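Local structure of toxin-like protein (Paenibacillus larvae subsp. larvae BRL-230010, 5DZQ) at residues A38-L43 with L82-L87; V44-Y47 with P53-T56; K73-L78 with Y136-T141; N146-F149 with V154-T157. The protein probably transfers a single ADP-ribose unit from NAD+ to a host protein, as a C3-like mono-ADP-ribosyltransferase toxin. All coordinates share one frame; numbering follows the deposited sequence.

How the contacts relate
Contacts 1, 2 and 3 form one cluster, with centres 7 to 13 Å apart, in the helical part of the fold. Contacts 1 and 2 share helix 38-49, and contacts 1 and 3 share helix 69-83. Along the chain, contact 2 is nested inside the loop closed by contact 1, whose segments alternate with those of contact 3. A salt bridge from Glu46 to Lys74 ties contacts 2 and 3, and contact 3 joins the helices to 139-142, an edge strand of the three-stranded sheet that probably carries the STS motif. Contact 4 comes last and lies apart, its centre 22 to 26 Å from the others, where a loop meets strand 154-160 of the five-stranded sheet.

Contact 1. Residues A38-L43 with L82-L87; sequences ANEKEL and LKKSKL
Glu40 and Lys84 join residues 38-43 to 82-87 through one salt bridge between the first turn of helix 38-49 and the loop just after helix 69-83. At the start of 82-87, Leu82 has the CA nearest to that of Glu40, yet the gap between these two CA atoms is 9.3 Å. Leu82 O, near the helix's C-terminal end, accepts both from Ser85 N at 3.0 Å and from Ser85 OG at 2.6 Å. The turn held by these two bonds carries Lys84 on its side facing helix 38-49. With CG beside the backbone N (chi1 -66°) and the rest of the chain extended, Lys84 stretches its full length across the gap. Lys84 NZ donates to Glu40 OE1 at 2.7 Å, and OE1 receives it on its syn lone pair, on the side of OE2; Glu40 OE2 is 3.3 Å from the same nitrogen. The two side chains cross at about a right angle, and Lys84 CE lies 3.5 Å from both Glu40 OE1 and Glu40 OE2. Glu40 OE1 also accepts from Arg37 N, a bond like one half of a capping box at the first turn of the helix, while Lys84 NZ has a weak second bond to Lys35 O. The carboxylate is therefore buried with a backbone amide and an ammonium group around it, which probably favours its charged form. The bridge thus links the start of helix 38-49 to the exit of helix 69-83, with Leu36, in the loop after helix 29-35, packed against Lys84.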
loop_
_atom_site.group_PDB
_atom_site.type_symbol
_atom_site.label_atom_id
_atom_site.label_comp_id
_atom_site.label_asym_id
_atom_site.label_seq_id
_atom_site.Cartn_x
_atom_site.Cartn_y
_atom_site.Cartn_z
ATOM N N ALA B 38 -8.066 -25.444 5.454
ATOM C CA ALA B 38 -8.893 -24.526 4.675
ATOM C C ALA B 38 -8.929 -23.125 5.293
ATOM O O ALA B 38 -8.895 -22.129 4.571
ATOM C CB ALA B 38 -10.305 -25.080 4.532
ATOM N N ASN B 39 -8.983 -23.048 6.622
ATOM C CA ASN B 39 -9.083 -21.754 7.298
ATOM C C ASN B 39 -7.764 -20.991 7.237
ATOM O O ASN B 39 -7.755 -19.762 7.245
ATOM C CB ASN B 39 -9.522 -21.924 8.757
ATOM C CG ASN B 39 -8.420 -22.505 9.640
ATOM O OD1 ASN B 39 -8.117 -23.695 9.567
ATOM N ND2 ASN B 39 -7.827 -21.665 10.483
ATOM N N GLU B 40 -6.659 -21.729 7.167
ATOM C CA GLU B 40 -5.324 -21.144 7.073
ATOM C C GLU B 40 -5.108 -20.511 5.710
ATOM O O GLU B 40 -4.524 -19.420 5.611
ATOM C CB GLU B 40 -4.242 -22.207 7.347
ATOM C CG GLU B 40 -4.056 -22.536 8.834
ATOM C CD GLU B 40 -3.083 -23.685 9.087
ATOM O OE1 GLU B 40 -3.005 -24.615 8.256
ATOM O OE2 GLU B 40 -2.405 -23.667 10.134
ATOM N N LYS B 41 -5.582 -21.178 4.659
ATOM C CA LYS B 41 -5.490 -20.616 3.309
ATOM C C LYS B 41 -6.286 -19.320 3.208
ATOM O O LYS B 41 -5.827 -18.355 2.609
ATOM C CB LYS B 41 -6.004 -21.593 2.246
ATOM C CG LYS B 41 -5.314 -22.951 2.186
ATOM C CD LYS B 41 -6.028 -23.858 1.176
ATOM C CE LYS B 41 -5.598 -25.315 1.303
ATOM N NZ LYS B 41 -6.209 -26.181 0.246
ATOM N N GLU B 42 -7.500 -19.328 3.760
ATOM C CA GLU B 42 -8.354 -18.146 3.773
ATOM C C GLU B 42 -7.665 -16.996 4.489
ATOM O O GLU B 42 -7.668 -15.847 4.025
ATOM C CB GLU B 42 -9.692 -18.449 4.459
ATOM C CG GLU B 42 -10.629 -19.321 3.639
ATOM C CD GLU B 42 -11.857 -19.753 4.423
ATOM O OE1 GLU B 42 -11.901 -19.510 5.651
ATOM O OE2 GLU B 42 -12.771 -20.344 3.810
ATOM N N LEU B 43 -7.074 -17.316 5.631
ATOM C CA LEU B 43 -6.418 -16.315 6.450
ATOM C C LEU B 43 -5.199 -15.720 5.755
ATOM O O LEU B 43 -4.963 -14.505 5.836
ATOM C CB LEU B 43 -6.014 -16.921 7.796
ATOM C CG LEU B 43 -5.587 -15.925 8.860
ATOM C CD1 LEU B 43 -6.693 -14.900 9.133
ATOM C CD2 LEU B 43 -5.243 -16.682 10.127
ATOM N N LEU B 82 2.469 -19.996 8.426
ATOM C CA LEU B 82 3.804 -19.745 7.890
ATOM C C LEU B 82 4.824 -20.764 8.394
ATOM O O LEU B 82 5.805 -21.060 7.702
ATOM C CB LEU B 82 4.262 -18.325 8.224
ATOM C CG LEU B 82 3.746 -17.243 7.267
ATOM C CD1 LEU B 82 4.007 -15.807 7.786
ATOM C CD2 LEU B 82 4.347 -17.422 5.870
ATOM N N LYS B 83 4.611 -21.298 9.595
ATOM C CA LYS B 83 5.553 -22.286 10.123
ATOM C C LYS B 83 5.495 -23.599 9.345
ATOM O O LYS B 83 6.426 -24.398 9.406
ATOM C CB LYS B 83 5.296 -22.561 11.607
ATOM C CG LYS B 83 5.949 -21.571 12.553
ATOM C CD LYS B 83 5.601 -21.901 13.999
ATOM C CE LYS B 83 6.131 -20.841 14.952
ATOM N NZ LYS B 83 5.656 -21.056 16.352
ATOM N N LYS B 84 4.405 -23.815 8.613
ATOM C CA LYS B 84 4.256 -25.018 7.791
ATOM C C LYS B 84 4.977 -24.875 6.452
ATOM O O LYS B 84 4.988 -25.810 5.641
ATOM C CB LYS B 84 2.777 -25.331 7.541
ATOM C CG LYS B 84 1.974 -25.716 8.781
ATOM C CD LYS B 84 0.542 -26.061 8.391
ATOM C CE LYS B 84 -0.300 -26.446 9.598
ATOM N NZ LYS B 84 -1.709 -26.739 9.207
ATOM N N SER B 85 5.562 -23.704 6.214
ATOM C CA SER B 85 6.335 -23.479 4.994
ATOM C C SER B 85 7.823 -23.583 5.272
ATOM O O SER B 85 8.276 -23.252 6.365
ATOM C CB SER B 85 6.017 -22.111 4.384
ATOM O OG SER B 85 6.538 -21.057 5.182
ATOM N N LYS B 86 8.576 -24.054 4.278
ATOM C CA LYS B 86 10.034 -24.146 4.359
ATOM C C LYS B 86 10.619 -23.907 2.981
ATOM O O LYS B 86 10.308 -24.648 2.051
ATOM C CB LYS B 86 10.495 -25.515 4.864
ATOM C CG LYS B 86 10.252 -25.810 6.334
ATOM C CD LYS B 86 10.808 -27.188 6.678
ATOM C CE LYS B 86 10.352 -27.667 8.049
ATOM N NZ LYS B 86 10.632 -29.125 8.238
ATOM N N LEU B 87 11.473 -22.897 2.849
ATOM C CA LEU B 87 12.009 -22.520 1.547
ATOM C C LEU B 87 12.875 -23.642 0.993
ATOM O O LEU B 87 13.714 -24.181 1.708
ATOM C CB LEU B 87 12.809 -21.226 1.667
ATOM C CG LEU B 87 12.885 -20.296 0.465
ATOM C CD1 LEU B 87 11.503 -20.003 -0.103
ATOM C CD2 LEU B 87 13.561 -19.021 0.905
#

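Contact 2. Residues V44-Y47 with P53-T56; sequences VKEY and PFNT
Tyr47 swings its ring anti to the backbone N (chi1 166°), while Phe54 keeps CG beside its own N (chi1 -74°), and the two rings meet between the helices. The edge of Tyr47 points at the face of Phe54 in an offset T-shaped pair, centroids 5.7 Å apart and planes at 67°. Tyr47 CD1 does the touching, 3.9 Å from Phe54 CG, and Tyr47 CB also lies over a face of the phenyl ring. At the far end of the tyrosine, Asn55 ND2 donates to Tyr47 OH at 3.1 Å, nearly straight, with the hydroxyl almost in the plane of the Asn55 amide. Asn55 OD1 accepts from Tyr138 N, so both ends of the amide are engaged, which fixes its rotation. Glu46 comes to the rim of Phe54, with Glu46 OE1 3.8 Å from Phe54 CZ, but its charge is met by Lys74. The phenol, besides the Asn55 bond, is hydrogen-bonded to Ser140 OG and packs edge-to-face with Tyr138. Helices 38-49 and 51-60 follow each other around a tight corner, and helix 69-83 closes over both, with Leu78 on Tyr47 and Ile71 on Phe54.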
loop_
_atom_site.group_PDB
_atom_site.type_symbol
_atom_site.label_atom_id
_atom_site.label_comp_id
_atom_site.label_asym_id
_atom_site.label_seq_id
_atom_site.Cartn_x
_atom_site.Cartn_y
_atom_site.Cartn_z
ATOM N N VAL B 44 -4.407 -16.565 5.098
ATOM C CA VAL B 44 -3.240 -16.063 4.367
ATOM C C VAL B 44 -3.685 -15.094 3.271
ATOM O O VAL B 44 -3.103 -14.015 3.106
ATOM C CB VAL B 44 -2.404 -17.206 3.757
ATOM C CG1 VAL B 44 -1.367 -16.657 2.795
ATOM C CG2 VAL B 44 -1.728 -17.993 4.880
ATOM N N LYS B 45 -4.741 -15.457 2.553
ATOM C CA LYS B 45 -5.289 -14.561 1.536
ATOM C C LYS B 45 -5.880 -13.294 2.146
ATOM O O LYS B 45 -5.760 -12.207 1.563
ATOM C CB LYS B 45 -6.345 -15.284 0.705
ATOM C CG LYS B 45 -5.762 -16.352 -0.206
ATOM C CD LYS B 45 -6.768 -16.736 -1.271
ATOM C CE LYS B 45 -6.300 -17.918 -2.081
ATOM N NZ LYS B 45 -7.344 -18.288 -3.084
ATOM N N GLU B 46 -6.525 -13.432 3.307
ATOM C CA GLU B 46 -7.059 -12.267 4.019
ATOM C C GLU B 46 -5.945 -11.262 4.297
ATOM O O GLU B 46 -6.090 -10.068 4.003
ATOM C CB GLU B 46 -7.735 -12.656 5.344
ATOM C CG GLU B 46 -8.274 -11.431 6.123
ATOM C CD GLU B 46 -9.054 -11.797 7.385
ATOM O OE1 GLU B 46 -8.945 -11.066 8.390
ATOM O OE2 GLU B 46 -9.787 -12.806 7.367
ATOM N N TYR B 47 -4.845 -11.757 4.856
ATOM C CA TYR B 47 -3.662 -10.942 5.134
ATOM C C TYR B 47 -3.131 -10.276 3.871
ATOM O O TYR B 47 -2.918 -9.060 3.850
ATOM C CB TYR B 47 -2.504 -11.755 5.780
ATOM C CG TYR B 47 -1.221 -10.937 5.715
ATOM C CD1 TYR B 47 -0.968 -9.931 6.640
ATOM C CD2 TYR B 47 -0.316 -11.098 4.664
ATOM C CE1 TYR B 47 0.182 -9.135 6.540
ATOM C CE2 TYR B 47 0.805 -10.307 4.552
ATOM C CZ TYR B 47 1.047 -9.321 5.492
ATOM O OH TYR B 47 2.177 -8.540 5.374
ATOM N N PRO B 53 -3.484 -3.067 7.884
ATOM C CA PRO B 53 -3.976 -3.055 9.270
ATOM C C PRO B 53 -3.315 -4.085 10.202
ATOM O O PRO B 53 -3.142 -3.790 11.384
ATOM C CB PRO B 53 -5.472 -3.381 9.121
ATOM C CG PRO B 53 -5.787 -3.102 7.713
ATOM C CD PRO B 53 -4.569 -3.316 6.920
ATOM N N PHE B 54 -2.989 -5.269 9.687
ATOM C CA PHE B 54 -2.206 -6.246 10.444
ATOM C C PHE B 54 -0.851 -5.654 10.837
ATOM O O PHE B 54 -0.423 -5.714 11.990
ATOM C CB PHE B 54 -1.946 -7.520 9.630
ATOM C CG PHE B 54 -3.140 -8.419 9.477
ATOM C CD1 PHE B 54 -4.013 -8.258 8.406
ATOM C CD2 PHE B 54 -3.370 -9.439 10.383
ATOM C CE1 PHE B 54 -5.117 -9.095 8.245
ATOM C CE2 PHE B 54 -4.477 -10.278 10.236
ATOM C CZ PHE B 54 -5.343 -10.108 9.162
ATOM N N ASN B 55 -0.150 -5.117 9.854
ATOM C CA ASN B 55 1.216 -4.666 10.104
ATOM C C ASN B 55 1.311 -3.385 10.916
ATOM O O ASN B 55 2.260 -3.212 11.684
ATOM C CB ASN B 55 1.954 -4.515 8.782
ATOM C CG ASN B 55 2.144 -5.848 8.077
ATOM O OD1 ASN B 55 2.186 -6.891 8.716
ATOM N ND2 ASN B 55 2.248 -5.817 6.760
ATOM N N THR B 56 0.347 -2.476 10.776
ATOM C CA THR B 56 0.404 -1.275 11.592
ATOM C C THR B 56 0.129 -1.665 13.058
ATOM O O THR B 56 0.734 -1.113 13.975
ATOM C CB THR B 56 -0.586 -0.185 11.093
ATOM O OG1 THR B 56 -1.909 -0.717 11.047
ATOM C CG2 THR B 56 -0.203 0.269 9.707
#

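Contact 3. Residues K73-L78 with Y136-T141; sequences KKILKL and YGYLST
Tyr138 pushes its phenol end between Ile75 and Leu78 on one side of helix 69-83. The main interaction is CH-pi: Leu78 CD2 sits over a face of the Tyr138 ring, 3.9 Å from its centroid and 24° off the normal. It is displaced toward the rim, so its nearest ring atom is Tyr138 CZ at 3.6 Å. Leu78 holds CG anti to the backbone N (chi1 -169°), which sends the branch toward the tyrosine, and chi2 (47°) then lays CD2 over its ring. Plain apolar packing adds Ile75 CG2, which approaches the ring obliquely and lies 4.4 Å from Tyr138 CZ.

Tyr138 stands just before strand 139-142, whose sequence Leu-Ser-Thr-Ser matches the STS motif of the ADP-ribosyltransferase active site. Consistent with this, Ser140 O accepts a hydrogen bond from Arg95, probably the arginine of the family's R-S-E signature. The residue that leads into this strand thus packs on helix 69-83.

The polar part is settled mainly by Asp79, the residue after Leu78 on helix 69-83: Tyr138 OH is hydrogen-bonded to Asp79 OD1. Aliphatic carbons border the same hydroxyl, with Ile75 CG2 3.3 Å and Leu78 CB 3.5 Å from Tyr138 OH. Tyr138 OH also lies 3.1 Å from Ile75 O, but the angle is too poor for a bond. Around the tyrosine, Leu58 of helix 51-60 and Leu182 of strand 179-183 complete the packing.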
loop_
_atom_site.group_PDB
_atom_site.type_symbol
_atom_site.label_atom_id
_atom_site.label_comp_id
_atom_site.label_asym_id
_atom_site.label_seq_id
_atom_site.Cartn_x
_atom_site.Cartn_y
_atom_site.Cartn_z
ATOM N N LYS B 73 -5.815 -13.396 17.780
ATOM C CA LYS B 73 -6.240 -14.750 17.415
ATOM C C LYS B 73 -5.840 -15.099 15.978
ATOM O O LYS B 73 -5.317 -16.190 15.716
ATOM C CB LYS B 73 -7.754 -14.906 17.579
ATOM C CG LYS B 73 -8.232 -15.108 19.007
ATOM C CD LYS B 73 -9.693 -15.558 19.015
ATOM C CE LYS B 73 -10.215 -15.792 20.428
ATOM N NZ LYS B 73 -10.351 -14.517 21.190
ATOM N N LYS B 74 -6.081 -14.174 15.052
ATOM C CA LYS B 74 -5.705 -14.381 13.652
ATOM C C LYS B 74 -4.197 -14.441 13.481
ATOM O O LYS B 74 -3.670 -15.215 12.675
ATOM C CB LYS B 74 -6.248 -13.253 12.756
ATOM C CG LYS B 74 -7.748 -13.072 12.759
ATOM C CD LYS B 74 -8.107 -11.971 11.770
ATOM C CE LYS B 74 -9.531 -11.487 11.958
ATOM N NZ LYS B 74 -9.832 -10.345 11.046
ATOM N N ILE B 75 -3.502 -13.575 14.203
ATOM C CA ILE B 75 -2.064 -13.467 14.028
ATOM C C ILE B 75 -1.427 -14.784 14.449
ATOM O O ILE B 75 -0.510 -15.276 13.788
ATOM C CB ILE B 75 -1.481 -12.271 14.824
ATOM C CG1 ILE B 75 -1.778 -10.954 14.079
ATOM C CG2 ILE B 75 0.015 -12.435 15.023
ATOM C CD1 ILE B 75 -1.491 -9.717 14.878
ATOM N N LEU B 76 -1.933 -15.377 15.529
ATOM C CA LEU B 76 -1.383 -16.657 15.966
ATOM C C LEU B 76 -1.588 -17.747 14.924
ATOM O O LEU B 76 -0.707 -18.578 14.712
ATOM C CB LEU B 76 -1.995 -17.075 17.288
ATOM C CG LEU B 76 -1.503 -16.185 18.427
ATOM C CD1 LEU B 76 -2.201 -16.546 19.718
ATOM C CD2 LEU B 76 0.007 -16.305 18.570
ATOM N N LYS B 77 -2.750 -17.740 14.275
ATOM C CA LYS B 77 -3.021 -18.721 13.229
ATOM C C LYS B 77 -2.160 -18.475 11.993
ATOM O O LYS B 77 -1.660 -19.415 11.377
ATOM C CB LYS B 77 -4.506 -18.708 12.842
ATOM C CG LYS B 77 -5.460 -19.073 13.978
ATOM C CD LYS B 77 -6.833 -19.463 13.438
ATOM C CE LYS B 77 -7.727 -20.021 14.531
ATOM N NZ LYS B 77 -8.288 -18.941 15.382
ATOM N N LEU B 78 -1.976 -17.210 11.629
ATOM C CA LEU B 78 -1.147 -16.883 10.475
ATOM C C LEU B 78 0.306 -17.275 10.737
ATOM O O LEU B 78 0.973 -17.827 9.863
ATOM C CB LEU B 78 -1.266 -15.391 10.148
ATOM C CG LEU B 78 -0.692 -14.857 8.839
ATOM C CD1 LEU B 78 -1.086 -15.732 7.650
ATOM C CD2 LEU B 78 -1.175 -13.421 8.650
ATOM N N TYR B 136 8.733 -5.807 12.581
ATOM C CA TYR B 136 7.626 -6.224 13.428
ATOM C C TYR B 136 6.437 -6.800 12.664
ATOM O O TYR B 136 5.795 -7.744 13.120
ATOM C CB TYR B 136 7.177 -5.040 14.259
ATOM C CG TYR B 136 8.249 -4.602 15.220
ATOM C CD1 TYR B 136 8.970 -5.542 15.951
ATOM C CD2 TYR B 136 8.558 -3.262 15.386
ATOM C CE1 TYR B 136 9.961 -5.156 16.834
ATOM C CE2 TYR B 136 9.545 -2.865 16.278
ATOM C CZ TYR B 136 10.246 -3.818 16.991
ATOM O OH TYR B 136 11.235 -3.433 17.869
ATOM N N GLY B 137 6.121 -6.209 11.518
ATOM C CA GLY B 137 5.025 -6.707 10.714
ATOM C C GLY B 137 5.441 -7.964 9.970
ATOM O O GLY B 137 6.592 -8.381 10.050
ATOM N N TYR B 138 4.492 -8.581 9.272
ATOM C CA TYR B 138 4.814 -9.649 8.330
ATOM C C TYR B 138 5.593 -9.011 7.193
ATOM O O TYR B 138 5.410 -7.833 6.897
ATOM C CB TYR B 138 3.555 -10.335 7.805
ATOM C CG TYR B 138 2.823 -11.121 8.875
ATOM C CD1 TYR B 138 3.213 -12.419 9.201
ATOM C CD2 TYR B 138 1.782 -10.551 9.580
ATOM C CE1 TYR B 138 2.552 -13.141 10.201
ATOM C CE2 TYR B 138 1.122 -11.258 10.568
ATOM C CZ TYR B 138 1.514 -12.545 10.881
ATOM O OH TYR B 138 0.842 -13.231 11.879
ATOM N N LEU B 139 6.459 -9.782 6.560
ATOM C CA LEU B 139 7.361 -9.198 5.583
ATOM C C LEU B 139 7.071 -9.741 4.181
ATOM O O LEU B 139 7.509 -10.835 3.828
ATOM C CB LEU B 139 8.800 -9.477 6.004
ATOM C CG LEU B 139 9.946 -8.921 5.159
ATOM C CD1 LEU B 139 9.798 -7.429 5.009
ATOM C CD2 LEU B 139 11.279 -9.271 5.806
ATOM N N SER B 140 6.319 -8.970 3.398
ATOM C CA SER B 140 6.019 -9.348 2.016
ATOM C C SER B 140 7.128 -8.825 1.119
ATOM O O SER B 140 7.547 -7.674 1.260
ATOM C CB SER B 140 4.674 -8.785 1.560
ATOM O OG SER B 140 3.668 -9.096 2.506
ATOM N N THR B 141 7.593 -9.666 0.202
ATOM C CA THR B 141 8.702 -9.304 -0.673
ATOM C C THR B 141 8.390 -9.709 -2.109
ATOM O O THR B 141 7.611 -10.634 -2.335
ATOM C CB THR B 141 9.997 -9.965 -0.227
ATOM O OG1 THR B 141 9.875 -11.395 -0.313
ATOM C CG2 THR B 141 10.326 -9.581 1.219
#

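Contact 4. Residues N146-F149 with V154-T157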
loop_
_atom_site.group_PDB
_atom_site.type_symbol
_atom_site.label_atom_id
_atom_site.label_comp_id
_atom_site.label_asym_id
_atom_site.label_seq_id
_atom_site.Cartn_x
_atom_site.Cartn_y
_atom_site.Cartn_z
ATOM N N ASN B 146 11.600 -10.745 -14.969
ATOM C CA ASN B 146 12.379 -9.994 -15.943
ATOM C C ASN B 146 12.545 -8.543 -15.493
ATOM O O ASN B 146 13.271 -7.781 -16.128
ATOM C CB ASN B 146 11.718 -10.044 -17.324
ATOM C CG ASN B 146 10.341 -9.410 -17.324
ATOM O OD1 ASN B 146 9.679 -9.344 -16.286
ATOM N ND2 ASN B 146 9.900 -8.933 -18.488
ATOM N N GLN B 147 11.875 -8.169 -14.399
ATOM C CA GLN B 147 11.866 -6.776 -13.931
ATOM C C GLN B 147 11.999 -6.644 -12.431
ATOM O O GLN B 147 11.503 -7.490 -11.686
ATOM C CB GLN B 147 10.573 -6.060 -14.330
ATOM C CG GLN B 147 10.203 -6.166 -15.768
ATOM C CD GLN B 147 8.771 -5.730 -16.014
ATOM O OE1 GLN B 147 8.516 -4.574 -16.327
ATOM N NE2 GLN B 147 7.832 -6.655 -15.867
ATOM N N GLN B 148 12.663 -5.572 -12.001
ATOM C CA GLN B 148 12.677 -5.167 -10.590
ATOM C C GLN B 148 12.062 -3.779 -10.490
ATOM O O GLN B 148 12.569 -2.834 -11.087
ATOM C CB GLN B 148 14.102 -5.169 -10.038
ATOM C CG GLN B 148 14.206 -4.915 -8.515
ATOM C CD GLN B 148 15.648 -4.948 -8.031
ATOM O OE1 GLN B 148 16.052 -5.812 -7.240
ATOM N NE2 GLN B 148 16.431 -4.002 -8.502
ATOM N N PHE B 149 10.967 -3.646 -9.750
ATOM C CA PHE B 149 10.258 -2.367 -9.703
ATOM C C PHE B 149 10.813 -1.546 -8.551
ATOM O O PHE B 149 10.471 -1.761 -7.387
ATOM C CB PHE B 149 8.746 -2.586 -9.567
ATOM C CG PHE B 149 8.138 -3.268 -10.759
ATOM C CD1 PHE B 149 7.884 -2.557 -11.925
ATOM C CD2 PHE B 149 7.862 -4.624 -10.731
ATOM C CE1 PHE B 149 7.353 -3.185 -13.040
ATOM C CE2 PHE B 149 7.332 -5.258 -11.840
ATOM C CZ PHE B 149 7.076 -4.537 -12.996
ATOM N N VAL B 154 13.668 3.945 -1.655
ATOM C CA VAL B 154 14.484 2.935 -0.998
ATOM C C VAL B 154 14.240 1.565 -1.612
ATOM O O VAL B 154 13.103 1.193 -1.889
ATOM C CB VAL B 154 14.196 2.881 0.510
ATOM C CG1 VAL B 154 15.148 1.896 1.194
ATOM C CG2 VAL B 154 14.352 4.271 1.105
ATOM N N LEU B 155 15.319 0.832 -1.854
ATOM C CA LEU B 155 15.215 -0.522 -2.364
ATOM C C LEU B 155 16.016 -1.439 -1.455
ATOM O O LEU B 155 17.214 -1.232 -1.244
ATOM C CB LEU B 155 15.726 -0.595 -3.813
ATOM C CG LEU B 155 15.547 -1.845 -4.691
ATOM C CD1 LEU B 155 16.419 -3.000 -4.288
ATOM C CD2 LEU B 155 14.093 -2.301 -4.760
ATOM N N THR B 156 15.356 -2.463 -0.929
ATOM C CA THR B 156 16.016 -3.463 -0.098
ATOM C C THR B 156 16.033 -4.799 -0.820
ATOM O O THR B 156 14.995 -5.264 -1.253
ATOM C CB THR B 156 15.295 -3.636 1.260
ATOM O OG1 THR B 156 15.213 -2.367 1.921
ATOM C CG2 THR B 156 16.044 -4.620 2.143
ATOM N N THR B 157 17.201 -5.413 -0.976
ATOM C CA THR B 157 17.226 -6.803 -1.425
ATOM C C THR B 157 17.589 -7.679 -0.235
ATOM O O THR B 157 18.407 -7.289 0.595
ATOM C CB THR B 157 18.225 -7.047 -2.579
ATOM O OG1 THR B 157 19.488 -6.458 -2.260
ATOM C CG2 THR B 157 17.704 -6.450 -3.876
#
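Gln148 brings its flat amide to Leu155 and Thr157 through a single atom, OE1. Leu155 CD1 stands directly above that oxygen, on one face of the amide, with Gln148 OE1 to Leu155 CD1 at 4.1 Å. Thr157 CG2 lies beyond the oxygen, raised from the amide plane toward the same face, at 3.8 Å from Gln148 OE1. Both are loose van der Waals contacts of an oxygen with methyl groups. The chain of Gln148 reaches them by running straight out: CG is anti to the backbone N (chi1 -173°), and CD continues the extension. The side chains of Gln148 and Leu155 run in opposite directions, and CD1 ends over the amide, whereas Thr157 crosses the glutamine at about a right angle. On Thr157, chi1 48° sets OG1 between N and C, with CG2 beside N on the glutamine's side; OG1 itself bonds a glycerol, probably from the crystallisation liquor, and weakly Lys206. The other flat group, the Phe149 ring, turns off to a cation-pi partner, Lys176, while Phe149 N donates to Tyr94 OH. The loop follows the STS strand, as does the phosphate-nicotinamide loop of related toxins, and probably corresponds to it. Tyr94 of strand 91-97 touches Gln148, Leu155 and Thr157 alike. Strand 154-160 lies between strands 91-97 and 203-211, bonded to both through its backbone, so the loop leans on the five-stranded sheet.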